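Local coordinates for protein Phosphoglucosamine/phosphogalactosamine mutase (Sulfolobus tokodaii, PDB 2F7L) that interconverts the 6-phosphate and 1-phosphate forms of glucosamine and galactosamine on the way to UDP-N-acetylated amino sugars, using magnesium, at residues A74-P77 against A78-A82; E148-V151 against I152-V156. All blocks are in the same frame, centred on the assembly; numbering follows the deposited sequence.

Interaction 1 (A74-P77 against A78-A82)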
loop_
_atom_site.group_PDB
_atom_site.type_symbol
_atom_site.label_atom_id
_atom_site.label_comp_id
_atom_site.label_asym_id
_atom_site.label_seq_id
_atom_site.Cartn_x
_atom_site.Cartn_y
_atom_site.Cartn_z
ATOM N N ALA A 74 -0.816 -13.905 -6.988
ATOM C CA ALA A 74 -0.803 -12.660 -7.731
ATOM C C ALA A 74 -0.697 -11.452 -6.836
ATOM O O ALA A 74 -0.891 -11.551 -5.638
ATOM C CB ALA A 74 -2.074 -12.552 -8.572
ATOM N N PRO A 75 -0.315 -10.304 -7.399
ATOM C CA PRO A 75 -0.238 -9.111 -6.560
ATOM C C PRO A 75 -1.682 -8.845 -6.079
ATOM O O PRO A 75 -2.652 -9.234 -6.756
ATOM C CB PRO A 75 0.249 -8.044 -7.544
ATOM C CG PRO A 75 1.158 -8.790 -8.396
ATOM C CD PRO A 75 0.445 -10.107 -8.648
ATOM N N THR A 76 -1.833 -8.204 -4.918
ATOM C CA THR A 76 -3.176 -7.899 -4.407
ATOM C C THR A 76 -3.915 -6.950 -5.355
ATOM O O THR A 76 -5.095 -7.159 -5.632
ATOM C CB THR A 76 -3.121 -7.327 -2.966
ATOM O OG1 THR A 76 -2.628 -8.343 -2.087
ATOM C CG2 THR A 76 -4.493 -6.910 -2.488
ATOM N N PRO A 77 -3.231 -5.907 -5.867
ATOM C CA PRO A 77 -3.887 -4.980 -6.795
ATOM C C PRO A 77 -4.468 -5.804 -7.966
ATOM O O PRO A 77 -5.545 -5.479 -8.495
ATOM C CB PRO A 77 -2.744 -4.085 -7.292
ATOM C CG PRO A 77 -1.682 -4.218 -6.295
ATOM C CD PRO A 77 -1.784 -5.631 -5.790
ATOM N N ALA A 78 -3.733 -6.846 -8.369
ATOM C CA ALA A 78 -4.148 -7.736 -9.452
ATOM C C ALA A 78 -5.422 -8.520 -9.111
ATOM O O ALA A 78 -6.368 -8.563 -9.906
ATOM C CB ALA A 78 -3.031 -8.707 -9.781
ATOM N N LEU A 79 -5.431 -9.160 -7.939
ATOM C CA LEU A 79 -6.587 -9.922 -7.484
ATOM C C LEU A 79 -7.763 -8.954 -7.362
ATOM O O LEU A 79 -8.856 -9.217 -7.837
ATOM C CB LEU A 79 -6.302 -10.539 -6.113
ATOM C CG LEU A 79 -5.818 -11.976 -5.882
ATOM C CD1 LEU A 79 -5.804 -12.722 -7.178
ATOM C CD2 LEU A 79 -4.439 -11.971 -5.212
ATOM N N GLN A 80 -7.529 -7.830 -6.710
ATOM C CA GLN A 80 -8.570 -6.842 -6.532
ATOM C C GLN A 80 -9.102 -6.375 -7.873
ATOM O O GLN A 80 -10.317 -6.261 -8.072
ATOM C CB GLN A 80 -8.028 -5.648 -5.754
ATOM C CG GLN A 80 -7.666 -5.974 -4.334
ATOM C CD GLN A 80 -6.950 -4.839 -3.665
ATOM O OE1 GLN A 80 -5.869 -4.424 -4.110
ATOM N NE2 GLN A 80 -7.537 -4.318 -2.592
ATOM N N TYR A 81 -8.182 -6.091 -8.790
ATOM C CA TYR A 81 -8.563 -5.636 -10.112
ATOM C C TYR A 81 -9.470 -6.690 -10.771
ATOM O O TYR A 81 -10.427 -6.365 -11.496
ATOM C CB TYR A 81 -7.318 -5.393 -10.970
ATOM C CG TYR A 81 -7.680 -4.771 -12.292
ATOM C CD1 TYR A 81 -8.149 -3.455 -12.354
ATOM C CD2 TYR A 81 -7.644 -5.532 -13.475
ATOM C CE1 TYR A 81 -8.574 -2.918 -13.549
ATOM C CE2 TYR A 81 -8.060 -5.007 -14.672
ATOM C CZ TYR A 81 -8.519 -3.699 -14.710
ATOM O OH TYR A 81 -8.864 -3.146 -15.919
ATOM N N ALA A 82 -9.157 -7.957 -10.507
ATOM C CA ALA A 82 -9.941 -9.057 -11.030
ATOM C C ALA A 82 -11.368 -8.993 -10.471
ATOM O O ALA A 82 -12.341 -8.996 -11.235
ATOM C CB ALA A 82 -9.291 -10.369 -10.673
#
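Gln80 lays its side chain obliquely across Thr76, one turn earlier in the same helix, so that the amide oxygen OE1 comes to 3.3 Å from the methyl CG2 of Thr76. A chi1 of -65° sets the threonine OG1 beside the backbone N, where it hydrogen-bonds to Asp243, a magnesium ligand by similarity, and this leaves CG2 to meet the glutamine. The backbone bond from Gln80 N to Thr76 O, 2.7 Å long and almost straight at 173°, links the same two residues. The far end of the glutamine has a weaker partner, since NE2 makes a weak hydrogen bond to Glu115. This is the first turn of helix 76-86 in the alpha/beta/alpha domain I of the phosphohexose mutases, entered through Ala74 and Pro75 after strand 67-73, with Pro75 at the N-cap. Proline fits there and again at Pro77, because N-H groups at the start of a helix have no acceptor within it and a residue lacking one loses nothing; Pro75 O still accepts Leu79 N at 3.0 Å. With an alanine here instead of Gln80, the Thr76 methyl would probably lose the amide that lies across it, and Glu115 its weak bond. Ala78, a small residue, sets its CB 3.9 Å from Pro75 CD, close against the proline ring. Its methyl also meets that of Ala74, while the Leu79 branch CD1 reaches Ala74 CB at 4.0 Å. Tyr81 swings its ring away from the turn to stack with His336.

Interaction 2 (E148-V151 against I152-V156)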
loop_
_atom_site.group_PDB
_atom_site.type_symbol
_atom_site.label_atom_id
_atom_site.label_comp_id
_atom_site.label_asym_id
_atom_site.label_seq_id
_atom_site.Cartn_x
_atom_site.Cartn_y
_atom_site.Cartn_z
ATOM N N GLU A 148 -9.700 -19.694 -11.984
ATOM C CA GLU A 148 -9.747 -18.358 -12.570
ATOM C C GLU A 148 -8.364 -18.012 -13.145
ATOM O O GLU A 148 -7.440 -17.616 -12.403
ATOM C CB GLU A 148 -10.131 -17.347 -11.502
ATOM C CG GLU A 148 -10.019 -15.926 -11.976
ATOM C CD GLU A 148 -10.664 -15.720 -13.327
ATOM O OE1 GLU A 148 -10.049 -16.078 -14.346
ATOM O OE2 GLU A 148 -11.793 -15.205 -13.372
ATOM N N ASP A 149 -8.218 -18.150 -14.466
ATOM C CA ASP A 149 -6.928 -17.888 -15.115
ATOM C C ASP A 149 -6.764 -16.546 -15.774
ATOM O O ASP A 149 -5.864 -16.392 -16.560
ATOM C CB ASP A 149 -6.623 -18.946 -16.180
ATOM C CG ASP A 149 -6.377 -20.321 -15.600
ATOM O OD1 ASP A 149 -6.360 -21.303 -16.384
ATOM O OD2 ASP A 149 -6.191 -20.426 -14.363
ATOM N N ARG A 150 -7.590 -15.564 -15.476
ATOM C CA ARG A 150 -7.435 -14.283 -16.154
ATOM C C ARG A 150 -6.843 -13.172 -15.328
ATOM O O ARG A 150 -6.544 -12.115 -15.873
ATOM C CB ARG A 150 -8.782 -13.793 -16.665
ATOM C CG ARG A 150 -9.481 -14.774 -17.555
ATOM C CD ARG A 150 -10.879 -14.326 -17.852
ATOM N NE ARG A 150 -11.771 -14.394 -16.702
ATOM C CZ ARG A 150 -13.024 -13.959 -16.749
ATOM N NH1 ARG A 150 -13.473 -13.446 -17.882
ATOM N NH2 ARG A 150 -13.825 -14.008 -15.689
ATOM N N VAL A 151 -6.653 -13.401 -14.030
ATOM C CA VAL A 151 -6.153 -12.355 -13.147
ATOM C C VAL A 151 -4.851 -11.617 -13.552
ATOM O O VAL A 151 -4.878 -10.397 -13.732
ATOM C CB VAL A 151 -6.127 -12.878 -11.667
ATOM C CG1 VAL A 151 -6.163 -14.380 -11.670
ATOM C CG2 VAL A 151 -4.935 -12.350 -10.922
ATOM N N ILE A 152 -3.729 -12.308 -13.714
ATOM C CA ILE A 152 -2.514 -11.595 -14.112
ATOM C C ILE A 152 -2.717 -10.967 -15.506
ATOM O O ILE A 152 -2.604 -9.745 -15.672
ATOM C CB ILE A 152 -1.275 -12.524 -14.196
ATOM C CG1 ILE A 152 -1.015 -13.221 -12.854
ATOM C CG2 ILE A 152 -0.064 -11.715 -14.603
ATOM C CD1 ILE A 152 -0.455 -12.357 -11.800
ATOM N N SER A 153 -3.017 -11.798 -16.503
ATOM C CA SER A 153 -3.213 -11.288 -17.859
ATOM C C SER A 153 -4.172 -10.115 -17.893
ATOM O O SER A 153 -3.872 -9.115 -18.546
ATOM C CB SER A 153 -3.730 -12.376 -18.817
ATOM O OG SER A 153 -5.152 -12.491 -18.791
ATOM N N THR A 154 -5.309 -10.217 -17.202
ATOM C CA THR A 154 -6.287 -9.128 -17.192
ATOM C C THR A 154 -5.682 -7.869 -16.570
ATOM O O THR A 154 -5.913 -6.755 -17.036
ATOM C CB THR A 154 -7.554 -9.502 -16.378
ATOM O OG1 THR A 154 -8.130 -10.693 -16.912
ATOM C CG2 THR A 154 -8.585 -8.408 -16.433
ATOM N N TYR A 155 -4.895 -8.065 -15.521
ATOM C CA TYR A 155 -4.254 -6.985 -14.786
ATOM C C TYR A 155 -3.268 -6.213 -15.647
ATOM O O TYR A 155 -3.370 -4.993 -15.775
ATOM C CB TYR A 155 -3.548 -7.585 -13.569
ATOM C CG TYR A 155 -2.809 -6.636 -12.658
ATOM C CD1 TYR A 155 -3.483 -5.661 -11.930
ATOM C CD2 TYR A 155 -1.435 -6.776 -12.461
ATOM C CE1 TYR A 155 -2.805 -4.847 -11.015
ATOM C CE2 TYR A 155 -0.742 -5.987 -11.567
ATOM C CZ TYR A 155 -1.427 -5.019 -10.833
ATOM O OH TYR A 155 -0.732 -4.255 -9.898
ATOM N N VAL A 156 -2.312 -6.924 -16.237
ATOM C CA VAL A 156 -1.308 -6.273 -17.068
ATOM C C VAL A 156 -1.916 -5.414 -18.164
ATOM O O VAL A 156 -1.574 -4.237 -18.298
ATOM C CB VAL A 156 -0.376 -7.287 -17.706
ATOM C CG1 VAL A 156 0.520 -6.594 -18.718
ATOM C CG2 VAL A 156 0.443 -7.973 -16.616
#
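Thr154 and Arg150 meet where helix 151-160 begins, the threonine folding back over the residue that precedes the first turn. Its OG1 stands anti to the carbonyl carbon (chi1 -57°), on the side of the backbone N, and this brings the hydroxyl toward the start of the arginine side chain. Both the hydroxyl and the amide of Thr154 are directed at Arg150 O, but that oxygen is crowded in the model and the exact lengths are doubtful. The following bond, from Tyr155 N to Val151 O at 2.9 Å, is clearer.

The packed side belongs to the apolar and aromatic residues. Branched Val151 and Ile152 suit it, for both turn their side chains from this turn onto Ala74, and Tyr155 sends its ring from a CB lying 3.1 Å from Val151 O toward Pro77 and Ala78, its hydroxyl making a weak hydrogen bond to Asp341. The solvent side is polar and more loosely held. Ser153 and Arg150 are exposed there, and the long arginine bends at chi3 (-70°) to reach back to a buried Glu148, bringing the edge of its guanidinium to the carboxylate, in plane with the carboxyl carbon. That salt bridge is long, NH2 of Arg150 standing 3.3 Å from OE2 of Glu148, and its hydrogen bonds are weak. A firmer bond runs from Arg150 N to Glu148 OE1, 2.8 Å, and Tyr88 also holds OE2, so the acid ties the loop down as well as pairing a charge. This is the amino end of an amphipathic helix, its apolar side packed on the beginning of helix 76-86 and the residues just before it, at the passage from domain I to domain II of the phosphohexose mutase fold.

How the interactions relate
From the N terminus, the chain reaches interaction 1 first, where strand 67-73 gives way to helix 76-86; after strands 90-94 and 103-109 and helix 118-130 it returns as strand 146-147 beside strand 67-73 and enters interaction 2. The two are in series, neither nested nor crossed, and each closes only a short local turn. Their centres nevertheless lie about 8 Å apart, and they touch directly: Tyr155 OH comes within 3.3 Å of Pro77 CB, and Ile152 CD1 within 3.6 Å of Ala74 CB. Helix 151-160, leading into domain II, is thereby packed against the start of helix 76-86 in domain I.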